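PDB 6KNS: putative metal-dependent hydrolase from Bacillus subtilis, which binds two zinc ions in a metallo-beta-lactamase fold and is probably a hydrolase, possibly a 3'-tRNA-processing endoribonuclease. Local coordinates for residues N22-G27 / A242-V247; L199-I204 / L213-L218. All blocks are in the same frame, centred on the assembly; numbering follows the deposited sequence.

Both contacts lie in one metallo-beta-lactamase fold, but their chemistry follows their burial. Contact 1 is partly buried and joins two loops largely through water, around one serine and one glutamate. Contact 2 is fully buried and apolar: a helix packs on a strand of the second sheet through alanine, glycine and two leucines. The centres of contact 1 and contact 2 are about 16 Å apart, yet the two meet directly. Ala242 N of contact 1 lies 2.9 Å from Leu215 O of contact 2, a probable hydrogen bond, and Ser26 packs on His217, a zinc ligand. Segment 242-247 links strand 238-241 to strand 247-249 of the other sheet, into whose strand 27-32 segment 22-27 leads.

Contact 1: residues N22-G27 / A242-V247; sequences NEATSG and AKSGFV
Glu23 and Ser244 face each other at a distance too long for direct bonding, with Glu23 OE1 3.7 Å from Ser244 OG. Two waters make the connection instead. Water 1 donates to Glu23 OE1 at a refined 2.5 Å, probably somewhat too short, and accepts from Ser244 N at 2.9 Å, so the carboxylate reaches the backbone of the opposite loop. Water 2 accepts from Ala24 N at 3.0 Å and donates to Ser244 OG at 2.8 Å, tying the serine hydroxyl to the backbone of 22-27. Ala24 CB points toward Ser244 but comes no nearer its OG than 4.4 Å, a peripheral methyl-to-hydroxyl contact beside the water bridges. The Glu23 chain is bent at chi2 (-62°), which curls the carboxylate round so that OE1 reaches the serine, although CB does not point that way.

The serine hydroxyl is also hydrogen-bonded to Ile12 O; as a carbonyl oxygen can only accept, Ser244 OG serves as donor there and as acceptor for water 2. Ser244 is held by a type II turn closed by Phe246 N to Lys243 O at 3.0 Å, with Gly245 supplying the positive phi (96°) of its third position. On the other segment, Thr25 OG1 is hydrogen-bonded to Asp69 O, the backbone of a zinc ligand, while Glu23 O is hydrogen-bonded to Ser47 OG of the second subunit. Strand 238-241 belongs to one sheet and 247-249 to the other, so the turn is part of a sheet-to-sheet connection, here water-bridged to a loop near the dinuclear zinc site of the metallo-beta-lactamase fold.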
loop_
_atom_site.group_PDB
_atom_site.type_symbol
_atom_site.label_atom_id
_atom_site.label_comp_id
_atom_site.label_asym_id
_atom_site.label_seq_id
_atom_site.Cartn_x
_atom_site.Cartn_y
_atom_site.Cartn_z
ATOM N N ASN A 22 8.608 -7.810 -1.757
ATOM C CA ASN A 22 9.469 -6.644 -1.962
ATOM C C ASN A 22 9.240 -5.930 -3.304
ATOM O O ASN A 22 10.060 -5.102 -3.731
ATOM C CB ASN A 22 10.932 -7.013 -1.766
ATOM C CG ASN A 22 11.214 -7.509 -0.341
ATOM O OD1 ASN A 22 10.938 -6.817 0.645
ATOM N ND2 ASN A 22 11.731 -8.716 -0.235
ATOM N N GLU A 23 8.101 -6.222 -3.930
ATOM C CA GLU A 23 7.721 -5.540 -5.160
ATOM C C GLU A 23 6.454 -4.720 -4.959
ATOM O O GLU A 23 6.058 -4.434 -3.810
ATOM C CB GLU A 23 7.541 -6.531 -6.297
ATOM C CG GLU A 23 8.793 -7.397 -6.535
ATOM C CD GLU A 23 10.044 -6.593 -6.941
ATOM O OE1 GLU A 23 9.932 -5.443 -7.453
ATOM O OE2 GLU A 23 11.157 -7.133 -6.708
ATOM N N ALA A 24 5.871 -4.287 -6.077
ATOM C CA ALA A 24 4.732 -3.375 -6.066
ATOM C C ALA A 24 3.694 -3.720 -7.118
ATOM O O ALA A 24 3.975 -4.482 -8.059
ATOM C CB ALA A 24 5.198 -1.900 -6.203
ATOM N N THR A 25 2.484 -3.175 -6.969
ATOM C CA THR A 25 1.457 -3.310 -8.027
ATOM C C THR A 25 1.436 -1.996 -8.830
ATOM O O THR A 25 2.341 -1.170 -8.665
ATOM C CB THR A 25 0.091 -3.727 -7.496
ATOM O OG1 THR A 25 -0.536 -2.653 -6.783
ATOM C CG2 THR A 25 0.205 -4.943 -6.558
ATOM N N SER A 26 0.470 -1.832 -9.741
ATOM C CA SER A 26 0.528 -0.782 -10.735
ATOM C C SER A 26 0.830 0.643 -10.249
ATOM O O SER A 26 0.130 1.202 -9.430
ATOM C CB SER A 26 -0.745 -0.756 -11.556
ATOM O OG SER A 26 -0.932 -1.985 -12.249
ATOM N N GLY A 27 1.872 1.211 -10.840
ATOM C CA GLY A 27 2.276 2.600 -10.663
ATOM C C GLY A 27 3.357 2.962 -11.676
ATOM O O GLY A 27 4.379 2.255 -11.795
ATOM N N ALA A 242 8.348 -5.585 -17.618
ATOM C CA ALA A 242 8.357 -4.513 -16.637
ATOM C C ALA A 242 9.002 -4.982 -15.309
ATOM O O ALA A 242 8.859 -6.131 -14.945
ATOM C CB ALA A 242 6.898 -4.053 -16.373
ATOM N N LYS A 243 9.685 -4.086 -14.601
ATOM C CA LYS A 243 10.114 -4.305 -13.205
ATOM C C LYS A 243 10.201 -2.940 -12.543
ATOM O O LYS A 243 10.367 -1.943 -13.245
ATOM C CB LYS A 243 11.481 -5.023 -13.150
ATOM C CG LYS A 243 12.686 -4.251 -13.847
ATOM C CD LYS A 243 14.095 -4.788 -13.417
ATOM C CE LYS A 243 14.282 -6.246 -13.782
ATOM N NZ LYS A 243 15.656 -6.744 -13.408
ATOM N N SER A 244 10.088 -2.848 -11.220
ATOM C CA SER A 244 10.288 -1.546 -10.556
ATOM C C SER A 244 11.653 -1.044 -10.975
ATOM O O SER A 244 12.591 -1.808 -10.994
ATOM C CB SER A 244 10.231 -1.630 -9.009
ATOM O OG SER A 244 8.961 -2.090 -8.547
ATOM N N GLY A 245 11.746 0.215 -11.375
ATOM C CA GLY A 245 13.015 0.793 -11.800
ATOM C C GLY A 245 13.256 0.793 -13.295
ATOM O O GLY A 245 14.184 1.456 -13.802
ATOM N N PHE A 246 12.474 0.016 -14.024
ATOM C CA PHE A 246 12.585 0.042 -15.469
ATOM C C PHE A 246 12.380 1.478 -15.999
ATOM O O PHE A 246 11.378 2.114 -15.681
ATOM C CB PHE A 246 11.544 -0.888 -16.108
ATOM C CG PHE A 246 11.625 -0.930 -17.618
ATOM C CD1 PHE A 246 10.936 -0.001 -18.389
ATOM C CD2 PHE A 246 12.382 -1.906 -18.254
ATOM C CE1 PHE A 246 11.013 -0.030 -19.755
ATOM C CE2 PHE A 246 12.464 -1.953 -19.653
ATOM C CZ PHE A 246 11.786 -1.013 -20.396
ATOM N N VAL A 247 13.288 1.955 -16.852
ATOM C CA VAL A 247 13.233 3.316 -17.348
ATOM C C VAL A 247 13.123 3.259 -18.863
ATOM O O VAL A 247 13.889 2.568 -19.520
ATOM C CB VAL A 247 14.480 4.176 -16.903
ATOM C CG1 VAL A 247 14.613 5.438 -17.703
ATOM C CG2 VAL A 247 14.447 4.496 -15.360
HETATM O O HOH W 1 9.360 -5.323 -9.934
HETATM O O HOH W 2 7.093 -4.090 -8.822
#

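Contact 2: residues L199-I204 / L213-L218; sequences LEAGRI and LLLTHL. With ZN (zinc ion), chain G.
Ala201 lies opposite Leu215, and Gly202 opposite Leu213, with 7.6 Å between Ala201 CA and Leu215 CA. The axes of helix segment 199-204 and strand 213-216 approach to 9.4 Å, and their directions differ by 153°, so the helix runs nearly antiparallel to the strand it packs against. Within the helix, Arg203 N to Leu199 O, 2.9 Å, is a regular i+4 bond. Ala201 CB points at the strand and meets Leu215 CD2 at 3.7 Å. Leu215 CB itself does not aim at the helix; CG lies anti to the carbonyl carbon (chi1 -57°), CD1 continues the extended line of the chain (chi2 176°), and the other branch, CD2, turns to Ala201 CB.

Such packing belongs to a beta-alpha-beta unit: strand 177-181, helix 198-208 and strand 212-216, with the two strands parallel neighbours in the second sheet of the metallo-beta-lactamase fold. Leu213 points toward the helix, and its CD2 methyl settles against the backbone, 3.7 Å from Ala201 O and 4.0 Å from Gly202 CA. Leu215 also packs on Leu227 and Ala231 of helix 225-231. Just past the strand, His217 NE2 binds zinc at 2.1 Å, with Asp69, His70 and Asp161 completing that metal site.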
loop_
_atom_site.group_PDB
_atom_site.type_symbol
_atom_site.label_atom_id
_atom_site.label_comp_id
_atom_site.label_asym_id
_atom_site.label_seq_id
_atom_site.Cartn_x
_atom_site.Cartn_y
_atom_site.Cartn_z
ATOM N N LEU A 199 0.139 -13.128 -26.426
ATOM C CA LEU A 199 -0.168 -13.047 -27.853
ATOM C C LEU A 199 -0.998 -11.801 -28.176
ATOM O O LEU A 199 -0.811 -11.152 -29.214
ATOM C CB LEU A 199 -0.889 -14.305 -28.323
ATOM C CG LEU A 199 -0.166 -15.636 -28.051
ATOM C CD1 LEU A 199 -1.005 -16.844 -28.558
ATOM C CD2 LEU A 199 1.229 -15.668 -28.675
ATOM N N GLU A 200 -1.899 -11.458 -27.259
ATOM C CA GLU A 200 -2.802 -10.326 -27.446
ATOM C C GLU A 200 -2.058 -8.998 -27.318
ATOM O O GLU A 200 -2.245 -8.080 -28.141
ATOM C CB GLU A 200 -3.972 -10.429 -26.478
ATOM C CG GLU A 200 -4.957 -11.552 -26.913
ATOM C CD GLU A 200 -5.873 -12.062 -25.802
ATOM O OE1 GLU A 200 -5.547 -11.926 -24.598
ATOM O OE2 GLU A 200 -6.920 -12.648 -26.143
ATOM N N ALA A 201 -1.188 -8.910 -26.321
ATOM C CA ALA A 201 -0.329 -7.747 -26.192
ATOM C C ALA A 201 0.502 -7.617 -27.483
ATOM O O ALA A 201 0.646 -6.533 -28.025
ATOM C CB ALA A 201 0.556 -7.867 -24.964
ATOM N N GLY A 202 1.051 -8.723 -27.961
ATOM C CA GLY A 202 1.873 -8.705 -29.166
ATOM C C GLY A 202 1.112 -8.219 -30.386
ATOM O O GLY A 202 1.635 -7.480 -31.230
ATOM N N ARG A 203 -0.133 -8.654 -30.470
ATOM C CA ARG A 203 -0.968 -8.340 -31.597
ATOM C C ARG A 203 -1.209 -6.849 -31.652
ATOM O O ARG A 203 -1.137 -6.247 -32.721
ATOM C CB ARG A 203 -2.289 -9.092 -31.480
ATOM C CG ARG A 203 -3.274 -8.695 -32.566
ATOM C CD ARG A 203 -4.470 -9.619 -32.616
ATOM N NE ARG A 203 -5.263 -9.344 -33.831
ATOM C CZ ARG A 203 -6.535 -9.673 -34.018
ATOM N NH1 ARG A 203 -7.231 -10.280 -33.070
ATOM N NH2 ARG A 203 -7.119 -9.374 -35.177
ATOM N N ILE A 204 -1.449 -6.242 -30.493
ATOM C CA ILE A 204 -1.690 -4.796 -30.437
ATOM C C ILE A 204 -0.463 -4.029 -30.892
ATOM O O ILE A 204 -0.567 -3.165 -31.769
ATOM C CB ILE A 204 -2.146 -4.278 -29.072
ATOM C CG1 ILE A 204 -3.505 -4.873 -28.673
ATOM C CG2 ILE A 204 -2.286 -2.793 -29.142
ATOM C CD1 ILE A 204 -3.843 -4.796 -27.127
ATOM N N LEU A 213 7.325 -2.661 -27.031
ATOM C CA LEU A 213 6.303 -3.211 -26.156
ATOM C C LEU A 213 6.886 -3.527 -24.775
ATOM O O LEU A 213 7.957 -4.133 -24.679
ATOM C CB LEU A 213 5.673 -4.463 -26.791
ATOM C CG LEU A 213 4.623 -5.244 -26.010
ATOM C CD1 LEU A 213 3.443 -4.321 -25.648
ATOM C CD2 LEU A 213 4.156 -6.491 -26.777
ATOM N N LEU A 214 6.167 -3.101 -23.734
ATOM C CA LEU A 214 6.501 -3.390 -22.334
ATOM C C LEU A 214 5.356 -4.125 -21.668
ATOM O O LEU A 214 4.258 -3.609 -21.579
ATOM C CB LEU A 214 6.779 -2.102 -21.543
ATOM C CG LEU A 214 7.223 -2.275 -20.083
ATOM C CD1 LEU A 214 8.620 -2.912 -20.000
ATOM C CD2 LEU A 214 7.220 -0.952 -19.340
ATOM N N LEU A 215 5.630 -5.337 -21.210
ATOM C CA LEU A 215 4.637 -6.187 -20.628
ATOM C C LEU A 215 4.600 -5.974 -19.126
ATOM O O LEU A 215 5.626 -6.013 -18.464
ATOM C CB LEU A 215 4.971 -7.648 -20.965
ATOM C CG LEU A 215 5.096 -7.970 -22.468
ATOM C CD1 LEU A 215 5.529 -9.448 -22.675
ATOM C CD2 LEU A 215 3.794 -7.678 -23.234
ATOM N N THR A 216 3.411 -5.790 -18.573
ATOM C CA THR A 216 3.267 -5.482 -17.162
ATOM C C THR A 216 1.995 -6.150 -16.563
ATOM O O THR A 216 1.352 -7.015 -17.192
ATOM C CB THR A 216 3.304 -3.943 -16.991
ATOM O OG1 THR A 216 3.358 -3.612 -15.599
ATOM C CG2 THR A 216 2.073 -3.258 -17.646
ATOM N N HIS A 217 1.662 -5.785 -15.333
ATOM C CA HIS A 217 0.528 -6.372 -14.611
ATOM C C HIS A 217 0.715 -7.875 -14.531
ATOM O O HIS A 217 -0.177 -8.650 -14.850
ATOM C CB HIS A 217 -0.780 -6.020 -15.284
ATOM C CG HIS A 217 -1.935 -5.939 -14.351
ATOM N ND1 HIS A 217 -2.682 -7.043 -13.995
ATOM C CD2 HIS A 217 -2.447 -4.885 -13.660
ATOM C CE1 HIS A 217 -3.636 -6.663 -13.160
ATOM N NE2 HIS A 217 -3.512 -5.359 -12.936
ATOM N N LEU A 218 1.891 -8.250 -14.049
ATOM C CA LEU A 218 2.447 -9.585 -14.210
ATOM C C LEU A 218 1.813 -10.602 -13.266
ATOM O O LEU A 218 1.344 -10.241 -12.186
ATOM C CB LEU A 218 3.952 -9.539 -13.952
ATOM C CG LEU A 218 4.748 -8.608 -14.844
ATOM C CD1 LEU A 218 6.251 -8.534 -14.344
ATOM C CD2 LEU A 218 4.604 -9.054 -16.306
HETATM ZN ZN ZN G . -5.215 -4.394 -12.155
#